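Local coordinates for protein ficolin-3 (Homo sapiens, PDB 2J60) that probably recognises sugars on microbial surfaces through its fibrinogen-like domain, as a ficolin lectin of innate immunity, at residues 13-18 with 41-46; 152-157 with 175-180; 181-186 with 201-206. All coordinates share one frame; numbering follows the deposited sequence. Where two conformers were deposited one is given.

Contact 1: 13-18 with 41-46; sequences RNCREL and VFCDMD
Cys15 and Cys43 are joined by a disulfide, SG to SG at 2.1 Å, that locks the first residue of helix 15-20 to the last part of strand 38-44. The C-S-S-C torsion of -80° makes it a left-handed bridge. Its two halves leave the backbone alike: each SG stands anti to its carbonyl carbon and beside its backbone N (chi1 -66° at Cys15, -69° at Cys43). Apolar groups pack round the sulfurs. One branch of Leu18, CD1, comes to 3.9 Å from Cys43 SG, while Val41 CG2 lies 4.2 Å from Cys15 SG, so each sulfur meets an aliphatic group of the opposite segment. Met45 enters by its methyl end: the chain bends at chi2 and carries CE to 3.6 Å from Leu18 CB and 3.5 Å from the carbonyl oxygen Cys15 O. No hydrogen bond spans the two segments, and the join is covalent and apolar. Polar groups instead shape each segment separately. Asn14 N-caps the helix, its OD1 accepting from Glu17 N at 2.9 Å, and Asp44 OD1 accepts from Asp46 N at 2.8 Å in an Asx turn just where the strand ends. The other carboxylate oxygen, Asp44 OD2, forms a salt bridge with Arg217. Helix 15-20 thus lies against the antiparallel sheet, with Leu18 also resting on Tyr29 and Leu31 of strand 27-32, while strand 38-44 runs between strands 27-32 and 52-58, bonded through its backbone to both.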
loop_
_atom_site.group_PDB
_atom_site.type_symbol
_atom_site.label_atom_id
_atom_site.label_comp_id
_atom_site.label_asym_id
_atom_site.label_seq_id
_atom_site.Cartn_x
_atom_site.Cartn_y
_atom_site.Cartn_z
ATOM N N ARG A 13 -18.637 6.666 -4.549
ATOM C CA ARG A 13 -18.076 5.981 -3.397
ATOM C C ARG A 13 -16.714 5.303 -3.675
ATOM O O ARG A 13 -15.970 4.979 -2.746
ATOM C CB ARG A 13 -19.085 4.988 -2.837
ATOM N N ASN A 14 -16.373 5.108 -4.952
ATOM C CA ASN A 14 -15.183 4.337 -5.307
ATOM C C ASN A 14 -14.860 4.460 -6.790
ATOM O O ASN A 14 -15.617 5.096 -7.523
ATOM C CB ASN A 14 -15.364 2.874 -4.899
ATOM C CG ASN A 14 -16.481 2.177 -5.650
ATOM O OD1 ASN A 14 -16.484 2.126 -6.877
ATOM N ND2 ASN A 14 -17.427 1.605 -4.913
ATOM N N CYS A 15 -13.751 3.864 -7.228
ATOM C CA CYS A 15 -13.301 4.040 -8.616
ATOM C C CYS A 15 -14.157 3.279 -9.637
ATOM O O CYS A 15 -14.264 3.677 -10.802
ATOM C CB CYS A 15 -11.820 3.686 -8.764
ATOM S SG CYS A 15 -10.712 4.823 -7.873
ATOM N N ARG A 16 -14.764 2.188 -9.198
ATOM C CA ARG A 16 -15.694 1.438 -10.047
ATOM C C ARG A 16 -16.893 2.291 -10.434
ATOM O O ARG A 16 -17.301 2.320 -11.597
ATOM C CB ARG A 16 -16.147 0.150 -9.350
ATOM C CG ARG A 16 -15.108 -0.962 -9.353
ATOM C CD ARG A 16 -15.742 -2.336 -9.052
ATOM N N GLU A 17 -17.430 3.029 -9.479
ATOM C CA GLU A 17 -18.538 3.925 -9.769
ATOM C C GLU A 17 -18.151 5.035 -10.740
ATOM O O GLU A 17 -18.933 5.394 -11.636
ATOM C CB GLU A 17 -19.112 4.515 -8.479
ATOM N N LEU A 18 -16.954 5.590 -10.563
ATOM C CA LEU A 18 -16.474 6.615 -11.460
ATOM C C LEU A 18 -16.403 6.071 -12.886
ATOM O O LEU A 18 -16.889 6.705 -13.828
ATOM C CB LEU A 18 -15.102 7.129 -10.999
ATOM C CG LEU A 18 -15.336 8.191 -9.929
ATOM C CD1 LEU A 18 -14.067 8.500 -9.195
ATOM C CD2 LEU A 18 -15.924 9.450 -10.561
ATOM N N VAL A 41 -8.209 10.720 -4.787
ATOM C CA VAL A 41 -7.586 9.408 -4.906
ATOM C C VAL A 41 -7.184 9.240 -6.363
ATOM O O VAL A 41 -7.750 9.890 -7.260
ATOM C CB VAL A 41 -8.515 8.211 -4.518
ATOM C CG1 VAL A 41 -8.958 8.288 -3.027
ATOM C CG2 VAL A 41 -9.732 8.125 -5.432
ATOM N N PHE A 42 -6.188 8.394 -6.570
ATOM C CA PHE A 42 -5.804 7.996 -7.912
ATOM C C PHE A 42 -6.568 6.726 -8.349
ATOM O O PHE A 42 -6.438 5.658 -7.738
ATOM C CB PHE A 42 -4.306 7.781 -8.010
ATOM C CG PHE A 42 -3.837 7.605 -9.430
ATOM C CD1 PHE A 42 -3.479 8.701 -10.192
ATOM C CD2 PHE A 42 -3.818 6.348 -10.017
ATOM C CE1 PHE A 42 -3.079 8.550 -11.542
ATOM C CE2 PHE A 42 -3.426 6.201 -11.347
ATOM C CZ PHE A 42 -3.050 7.310 -12.095
ATOM N N CYS A 43 -7.350 6.854 -9.415
ATOM C CA CYS A 43 -8.085 5.712 -9.967
ATOM C C CYS A 43 -7.391 5.184 -11.213
ATOM O O CYS A 43 -7.141 5.947 -12.159
ATOM C CB CYS A 43 -9.495 6.123 -10.370
ATOM S SG CYS A 43 -10.672 6.541 -9.024
ATOM N N ASP A 44 -7.132 3.881 -11.254
ATOM C CA ASP A 44 -6.576 3.277 -12.462
ATOM C C ASP A 44 -7.781 2.697 -13.171
ATOM O O ASP A 44 -8.444 1.794 -12.650
ATOM C CB ASP A 44 -5.522 2.223 -12.131
ATOM C CG ASP A 44 -4.898 1.583 -13.383
ATOM O OD1 ASP A 44 -5.545 1.537 -14.444
ATOM O OD2 ASP A 44 -3.728 1.145 -13.317
ATOM N N MET A 45 -8.110 3.293 -14.321
ATOM C CA MET A 45 -9.316 2.934 -15.075
ATOM C C MET A 45 -8.996 1.944 -16.186
ATOM O O MET A 45 -9.889 1.490 -16.920
ATOM C CB MET A 45 -9.949 4.197 -15.655
ATOM C CG MET A 45 -10.265 5.218 -14.572
ATOM S SD MET A 45 -11.240 4.383 -13.286
ATOM C CE MET A 45 -12.200 5.755 -12.632
ATOM N N ASP A 46 -7.725 1.586 -16.278
ATOM C CA ASP A 46 -7.216 0.871 -17.435
ATOM C C ASP A 46 -6.738 -0.546 -17.097
ATOM O O ASP A 46 -7.097 -1.495 -17.779
ATOM C CB ASP A 46 -6.119 1.702 -18.119
ATOM C CG ASP A 46 -5.922 1.333 -19.583
ATOM O OD1 ASP A 46 -6.643 0.452 -20.100
ATOM O OD2 ASP A 46 -5.033 1.930 -20.219
#

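Contact 2: 152-157 with 175-180; sequences PFTTYD and WWYASC. With ABE (alpha-D-Abequopyranose), chain D.
Thr154 and Trp175 form a single antiparallel bridge, a hydrogen-bonded pair whose two bonds are unequal: Thr154 N to Trp175 O is short and almost straight (2.8 Å, 176° at the hydrogen), whereas Trp175 N to Thr154 O is weak at 3.3 Å. Beyond it the chain folds back in an inverse gamma turn centred on Trp176, whose CA-H points to Pro152 O, 3.2 Å from CA. Phe153, its CG turned away from the backbone N (chi1 -165°), presents its ring edge to the face of Trp176 in a T-shaped stack, the centroid of its ring 5.1 Å from that of the indole's five-membered ring and the planes at 79°. CD1 makes the closest approach, above the indole rim, while Trp175 N lies over a face of Phe153. The indole nitrogen itself is bonded to Tyr129 O. Thr154 OG1, buried without a hydrogen-bonding partner in the model, sits at the edge of the Tyr177 ring. The second segment ends in a cis peptide before Cys180, whose N donates to abequose O1 at 2.9 Å and whose sulfur is bonded to Cys167. Such a cis peptide is a known feature of fibrinogen-like domains; here it borders the sugar site, while the Thr154 side chain lies about 7 Å from the bound calcium ion.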
loop_
_atom_site.group_PDB
_atom_site.type_symbol
_atom_site.label_atom_id
_atom_site.label_comp_id
_atom_site.label_asym_id
_atom_site.label_seq_id
_atom_site.Cartn_x
_atom_site.Cartn_y
_atom_site.Cartn_z
ATOM N N PRO A 152 -0.553 -5.423 13.773
ATOM C CA PRO A 152 -0.775 -3.984 13.871
ATOM C C PRO A 152 0.266 -3.259 13.015
ATOM O O PRO A 152 1.288 -3.821 12.674
ATOM C CB PRO A 152 -0.556 -3.702 15.368
ATOM C CG PRO A 152 0.445 -4.740 15.775
ATOM C CD PRO A 152 0.066 -5.975 14.997
ATOM N N PHE A 153 -0.020 -2.025 12.647
ATOM C CA PHE A 153 0.943 -1.254 11.869
ATOM C C PHE A 153 1.957 -0.715 12.850
ATOM O O PHE A 153 1.571 -0.337 13.951
ATOM C CB PHE A 153 0.218 -0.097 11.210
ATOM C CG PHE A 153 1.000 0.564 10.098
ATOM C CD1 PHE A 153 1.010 0.007 8.827
ATOM C CD2 PHE A 153 1.652 1.786 10.309
ATOM C CE1 PHE A 153 1.686 0.614 7.783
ATOM C CE2 PHE A 153 2.349 2.397 9.269
ATOM C CZ PHE A 153 2.367 1.813 7.990
ATOM N N THR A 154 3.248 -0.684 12.485
ATOM C CA THR A 154 4.203 0.078 13.312
ATOM C C THR A 154 5.088 1.062 12.558
ATOM O O THR A 154 5.392 0.863 11.385
ATOM C CB THR A 154 5.032 -0.742 14.368
ATOM O OG1 THR A 154 6.423 -0.820 14.026
ATOM C CG2 THR A 154 4.432 -2.078 14.674
ATOM N N THR A 155 5.453 2.136 13.265
ATOM C CA THR A 155 6.273 3.241 12.721
ATOM C C THR A 155 7.398 3.508 13.722
ATOM O O THR A 155 7.378 2.955 14.815
ATOM C CB THR A 155 5.447 4.535 12.508
ATOM O OG1 THR A 155 4.813 4.958 13.731
ATOM C CG2 THR A 155 4.365 4.310 11.487
ATOM N N TYR A 156 8.360 4.354 13.376
ATOM C CA TYR A 156 9.473 4.607 14.306
ATOM C C TYR A 156 9.026 5.187 15.663
ATOM O O TYR A 156 9.730 5.062 16.664
ATOM C CB TYR A 156 10.589 5.449 13.642
ATOM C CG TYR A 156 10.215 6.882 13.331
ATOM C CD1 TYR A 156 9.984 7.802 14.354
ATOM C CD2 TYR A 156 10.083 7.311 12.011
ATOM C CE1 TYR A 156 9.632 9.112 14.072
ATOM C CE2 TYR A 156 9.745 8.615 11.720
ATOM C CZ TYR A 156 9.529 9.506 12.744
ATOM O OH TYR A 156 9.183 10.789 12.445
ATOM N N ASP A 157 7.854 5.809 15.717
ATOM C CA ASP A 157 7.415 6.405 16.978
ATOM C C ASP A 157 6.244 5.644 17.570
ATOM O O ASP A 157 5.639 6.083 18.547
ATOM C CB ASP A 157 7.074 7.893 16.805
ATOM C CG ASP A 157 5.974 8.132 15.775
ATOM O OD1 ASP A 157 5.755 7.249 14.942
ATOM O OD2 ASP A 157 5.317 9.192 15.817
ATOM N N TRP A 175 5.193 -0.602 8.384
ATOM C CA TRP A 175 4.482 -1.766 7.893
ATOM C C TRP A 175 3.816 -2.468 9.056
ATOM O O TRP A 175 3.990 -2.073 10.230
ATOM C CB TRP A 175 5.488 -2.700 7.246
ATOM C CG TRP A 175 4.967 -3.589 6.154
ATOM C CD1 TRP A 175 4.956 -4.955 6.161
ATOM C CD2 TRP A 175 4.449 -3.189 4.879
ATOM N NE1 TRP A 175 4.473 -5.433 4.977
ATOM C CE2 TRP A 175 4.157 -4.376 4.162
ATOM C CE3 TRP A 175 4.232 -1.945 4.258
ATOM C CZ2 TRP A 175 3.621 -4.366 2.862
ATOM C CZ3 TRP A 175 3.708 -1.927 2.962
ATOM C CH2 TRP A 175 3.396 -3.136 2.279
ATOM N N TRP A 176 3.077 -3.524 8.724
ATOM C CA TRP A 176 2.418 -4.333 9.727
ATOM C C TRP A 176 3.472 -5.334 10.177
ATOM O O TRP A 176 3.334 -6.534 9.957
ATOM C CB TRP A 176 1.195 -5.009 9.124
ATOM C CG TRP A 176 0.202 -4.024 8.598
ATOM C CD1 TRP A 176 -0.794 -3.420 9.307
ATOM C CD2 TRP A 176 0.097 -3.530 7.255
ATOM N NE1 TRP A 176 -1.514 -2.590 8.501
ATOM C CE2 TRP A 176 -0.998 -2.639 7.231
ATOM C CE3 TRP A 176 0.808 -3.765 6.065
ATOM C CZ2 TRP A 176 -1.381 -1.948 6.073
ATOM C CZ3 TRP A 176 0.413 -3.075 4.899
ATOM C CH2 TRP A 176 -0.675 -2.189 4.919
ATOM N N TYR A 177 4.538 -4.822 10.786
ATOM C CA TYR A 177 5.708 -5.645 11.099
ATOM C C TYR A 177 5.426 -6.802 12.039
ATOM O O TYR A 177 4.563 -6.717 12.909
ATOM C CB TYR A 177 6.866 -4.800 11.647
ATOM C CG TYR A 177 7.453 -3.902 10.593
ATOM C CD1 TYR A 177 8.058 -4.437 9.466
ATOM C CD2 TYR A 177 7.375 -2.517 10.704
ATOM C CE1 TYR A 177 8.612 -3.626 8.491
ATOM C CE2 TYR A 177 7.905 -1.700 9.731
ATOM C CZ TYR A 177 8.534 -2.256 8.630
ATOM O OH TYR A 177 9.051 -1.435 7.656
ATOM N N ALA A 178 6.159 -7.884 11.824
ATOM C CA ALA A 178 6.210 -8.990 12.770
ATOM C C ALA A 178 7.540 -8.866 13.522
ATOM O O ALA A 178 7.638 -8.159 14.539
ATOM C CB ALA A 178 6.126 -10.311 12.030
ATOM N N SER A 179 8.556 -9.544 13.016
ATOM C CA SER A 179 9.914 -9.364 13.505
ATOM C C SER A 179 10.921 -9.911 12.511
ATOM O O SER A 179 11.671 -10.822 12.865
ATOM C CB SER A 179 10.115 -10.051 14.865
ATOM O OG SER A 179 9.635 -11.384 14.837
ATOM N N CYS A 180 10.986 -9.340 11.299
ATOM C CA CYS A 180 10.199 -8.141 10.940
ATOM C C CYS A 180 9.220 -8.243 9.768
ATOM O O CYS A 180 8.060 -7.808 9.891
ATOM C CB CYS A 180 11.109 -6.938 10.730
ATOM S SG CYS A 180 11.900 -6.377 12.255
HETATM C C1 ABE D . 13.535 -8.906 8.327
HETATM C C2 ABE D . 14.208 -9.555 7.120
HETATM C C3 ABE D . 15.133 -10.690 7.531
HETATM C C4 ABE D . 16.070 -10.235 8.648
HETATM C C5 ABE D . 15.262 -9.604 9.781
HETATM C C6 ABE D . 16.143 -9.160 10.947
HETATM O O1 ABE D . 12.616 -9.816 8.963
HETATM O O2 ABE D . 13.231 -10.062 6.208
HETATM O O5 ABE D . 14.538 -8.490 9.258
#

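Contact 3: 181-186 with 201-206; sequences YRSNLN and IDWASG. With ABE (alpha-D-Abequopyranose), chain D.
Tyr181 OH donates to Asp202 OD2 at 2.9 Å, meeting the carboxylate on its anti side and 25° out of its plane. Tyr181 also meets the abequose: its backbone N donates to sugar O1 at 3.1 Å, and its carbonyl O accepts from sugar O2, likewise at 3.1 Å. Its CG is held between the backbone N and the carbonyl carbon (chi1 66°), which lays the ring under the sugar, O2 over the ring centre; Asn184 CB packs on the opposite face. Tyr181 was modelled in two conformers, and the side-chain contacts described belong to one of them. Asp202 is itself held in place, because OD2 accepts from Gly200 N and Gly210 N as well, three donors on one oxygen. This is a sugar-binding surface of the fibrinogen-like recognition domain, built from loops and not from regular strands. Behind it the two segments are bridged at Ser183 and Trp203: Ala204 N gives a short bond of 2.6 Å to Arg182 O, approaching it nearly head-on, and Asn184 N donates to Asp202 O at 3.0 Å. A type I turn from Trp203 to Gly206 then carries the chain away. On the outer side, the bent chain of Arg182 brings its guanidinium flat over Ala204, with NH1 3.5 Å from the methyl CB, while NH2 bonds to Asp143 O. On the inner side, Ser183 CB presses to 3.4 Å from Trp203 CE3. Leu185 forks: CD1 leans on Trp203 CZ3, and CD2 lies 4.0 Å from Ile201 CG2. Farther in, Trp203 bonds through NE1 to Gly142 O and packs on strands 101-106 and 112-122, whereas Leu185 and Ile201 rest on Val216 of strand 215-220.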
loop_
_atom_site.group_PDB
_atom_site.type_symbol
_atom_site.label_atom_id
_atom_site.label_comp_id
_atom_site.label_asym_id
_atom_site.label_seq_id
_atom_site.Cartn_x
_atom_site.Cartn_y
_atom_site.Cartn_z
ATOM N N TYR A 181 9.656 -8.814 8.646
ATOM C CA TYR A 181 8.764 -8.874 7.491
ATOM C C TYR A 181 9.074 -9.920 6.420
ATOM O O TYR A 181 10.170 -10.486 6.358
ATOM C CB TYR A 181 8.708 -7.499 6.819
ATOM C CG TYR A 181 10.023 -7.081 6.210
ATOM C CD1 TYR A 181 10.348 -7.434 4.907
ATOM C CD2 TYR A 181 10.945 -6.333 6.940
ATOM C CE1 TYR A 181 11.538 -7.064 4.348
ATOM C CE2 TYR A 181 12.152 -5.953 6.380
ATOM C CZ TYR A 181 12.435 -6.319 5.080
ATOM O OH TYR A 181 13.624 -5.947 4.510
ATOM N N ARG A 182 8.077 -10.136 5.563
ATOM C CA ARG A 182 8.232 -10.860 4.312
ATOM C C ARG A 182 8.096 -9.844 3.157
ATOM O O ARG A 182 8.557 -10.095 2.044
ATOM C CB ARG A 182 7.152 -11.953 4.180
ATOM C CG ARG A 182 7.296 -13.129 5.169
ATOM C CD ARG A 182 7.914 -14.361 4.516
ATOM N NE ARG A 182 7.144 -14.760 3.344
ATOM C CZ ARG A 182 7.652 -15.421 2.314
ATOM N NH1 ARG A 182 8.932 -15.768 2.317
ATOM N NH2 ARG A 182 6.883 -15.734 1.289
ATOM N N SER A 183 7.456 -8.695 3.437
ATOM C CA SER A 183 7.347 -7.575 2.479
ATOM C C SER A 183 7.584 -6.252 3.206
ATOM O O SER A 183 7.333 -6.129 4.418
ATOM C CB SER A 183 5.989 -7.545 1.772
ATOM O OG SER A 183 4.931 -7.544 2.730
ATOM N N ASN A 184 8.046 -5.253 2.464
ATOM C CA ASN A 184 8.448 -3.980 3.063
ATOM C C ASN A 184 8.325 -2.881 2.004
ATOM O O ASN A 184 9.275 -2.161 1.732
ATOM C CB ASN A 184 9.892 -4.110 3.557
ATOM C CG ASN A 184 10.320 -2.984 4.483
ATOM O OD1 ASN A 184 9.590 -2.586 5.411
ATOM N ND2 ASN A 184 11.522 -2.462 4.243
ATOM N N LEU A 185 7.149 -2.767 1.402
ATOM C CA LEU A 185 6.973 -1.897 0.228
ATOM C C LEU A 185 7.070 -0.379 0.513
ATOM O O LEU A 185 7.179 0.416 -0.411
ATOM C CB LEU A 185 5.666 -2.222 -0.475
ATOM C CG LEU A 185 5.593 -3.651 -1.030
ATOM C CD1 LEU A 185 4.250 -3.806 -1.691
ATOM C CD2 LEU A 185 6.745 -3.931 -2.030
ATOM N N ASN A 186 7.019 -0.009 1.787
ATOM C CA ASN A 186 7.157 1.367 2.210
ATOM C C ASN A 186 8.586 1.592 2.692
ATOM O O ASN A 186 8.894 2.602 3.348
ATOM C CB ASN A 186 6.182 1.667 3.352
ATOM C CG ASN A 186 4.757 1.797 2.883
ATOM O OD1 ASN A 186 4.497 2.034 1.703
ATOM N ND2 ASN A 186 3.820 1.678 3.816
ATOM N N ILE A 201 12.807 -2.126 -0.519
ATOM C CA ILE A 201 11.458 -2.319 -1.044
ATOM C C ILE A 201 11.398 -3.763 -1.528
ATOM O O ILE A 201 11.525 -4.059 -2.717
ATOM C CB ILE A 201 11.134 -1.260 -2.164
ATOM C CG1 ILE A 201 11.180 0.165 -1.579
ATOM C CG2 ILE A 201 9.774 -1.508 -2.813
ATOM C CD1 ILE A 201 11.227 1.292 -2.639
ATOM N N ASP A 202 11.234 -4.659 -0.562
ATOM C CA ASP A 202 11.453 -6.076 -0.746
ATOM C C ASP A 202 10.117 -6.826 -0.784
ATOM O O ASP A 202 9.143 -6.433 -0.116
ATOM C CB ASP A 202 12.293 -6.627 0.417
ATOM C CG ASP A 202 13.666 -5.940 0.571
ATOM O OD1 ASP A 202 14.172 -5.310 -0.386
ATOM O OD2 ASP A 202 14.228 -6.032 1.684
ATOM N N TRP A 203 10.078 -7.891 -1.583
ATOM C CA TRP A 203 8.975 -8.872 -1.592
ATOM C C TRP A 203 9.599 -10.285 -1.459
ATOM O O TRP A 203 10.171 -10.795 -2.412
ATOM C CB TRP A 203 8.152 -8.715 -2.884
ATOM C CG TRP A 203 6.789 -9.410 -2.900
ATOM C CD1 TRP A 203 6.493 -10.593 -3.513
ATOM C CD2 TRP A 203 5.549 -8.956 -2.301
ATOM N NE1 TRP A 203 5.170 -10.915 -3.321
ATOM C CE2 TRP A 203 4.569 -9.931 -2.584
ATOM C CE3 TRP A 203 5.182 -7.830 -1.554
ATOM C CZ2 TRP A 203 3.235 -9.810 -2.154
ATOM C CZ3 TRP A 203 3.864 -7.711 -1.121
ATOM C CH2 TRP A 203 2.907 -8.700 -1.425
ATOM N N ALA A 204 9.526 -10.906 -0.279
ATOM C CA ALA A 204 10.351 -12.115 -0.040
ATOM C C ALA A 204 10.163 -13.230 -1.082
ATOM O O ALA A 204 11.138 -13.762 -1.603
ATOM C CB ALA A 204 10.153 -12.659 1.381
ATOM N N SER A 205 8.915 -13.569 -1.392
ATOM C CA SER A 205 8.617 -14.641 -2.326
ATOM C C SER A 205 8.938 -14.253 -3.760
ATOM O O SER A 205 8.903 -15.093 -4.661
ATOM C CB SER A 205 7.142 -14.989 -2.254
ATOM O OG SER A 205 6.379 -13.825 -2.521
ATOM N N GLY A 206 9.203 -12.969 -3.988
ATOM C CA GLY A 206 9.579 -12.505 -5.313
ATOM C C GLY A 206 11.079 -12.574 -5.457
ATOM O O GLY A 206 11.640 -13.645 -5.676
HETATM C C1 ABE D . 13.535 -8.906 8.327
HETATM C C2 ABE D . 14.208 -9.555 7.120
HETATM C C3 ABE D . 15.133 -10.690 7.531
HETATM C C4 ABE D . 16.070 -10.235 8.648
HETATM C C5 ABE D . 15.262 -9.604 9.781
HETATM C C6 ABE D . 16.143 -9.160 10.947
HETATM O O1 ABE D . 12.616 -9.816 8.963
HETATM O O2 ABE D . 13.231 -10.062 6.208
HETATM O O5 ABE D . 14.538 -8.490 9.258
#

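How the contacts relate
From the N terminus, contact 1 closes a short loop first, pinning helix 15-20 to strand 38-44 around the hairpin with strand 27-32. The chain then builds most of the sheet before contact 2 closes a loop containing helix 167-171. Contact 3 follows at once, its first segment starting at the residue after Cys180, and closes the next loop ahead of strand 215-220. The three are in series, neither nested nor crossed. Contact 1 lies across the chain's centre from the others, 29 Å and 26 Å away between centres. Contacts 2 and 3 adjoin: Tyr177 OH probably bonds to Asn184 OD1 at 2.6 Å, Trp175 packs on Leu185, and adjacent residues at their junction, Cys180 and Tyr181, both bond the abequose.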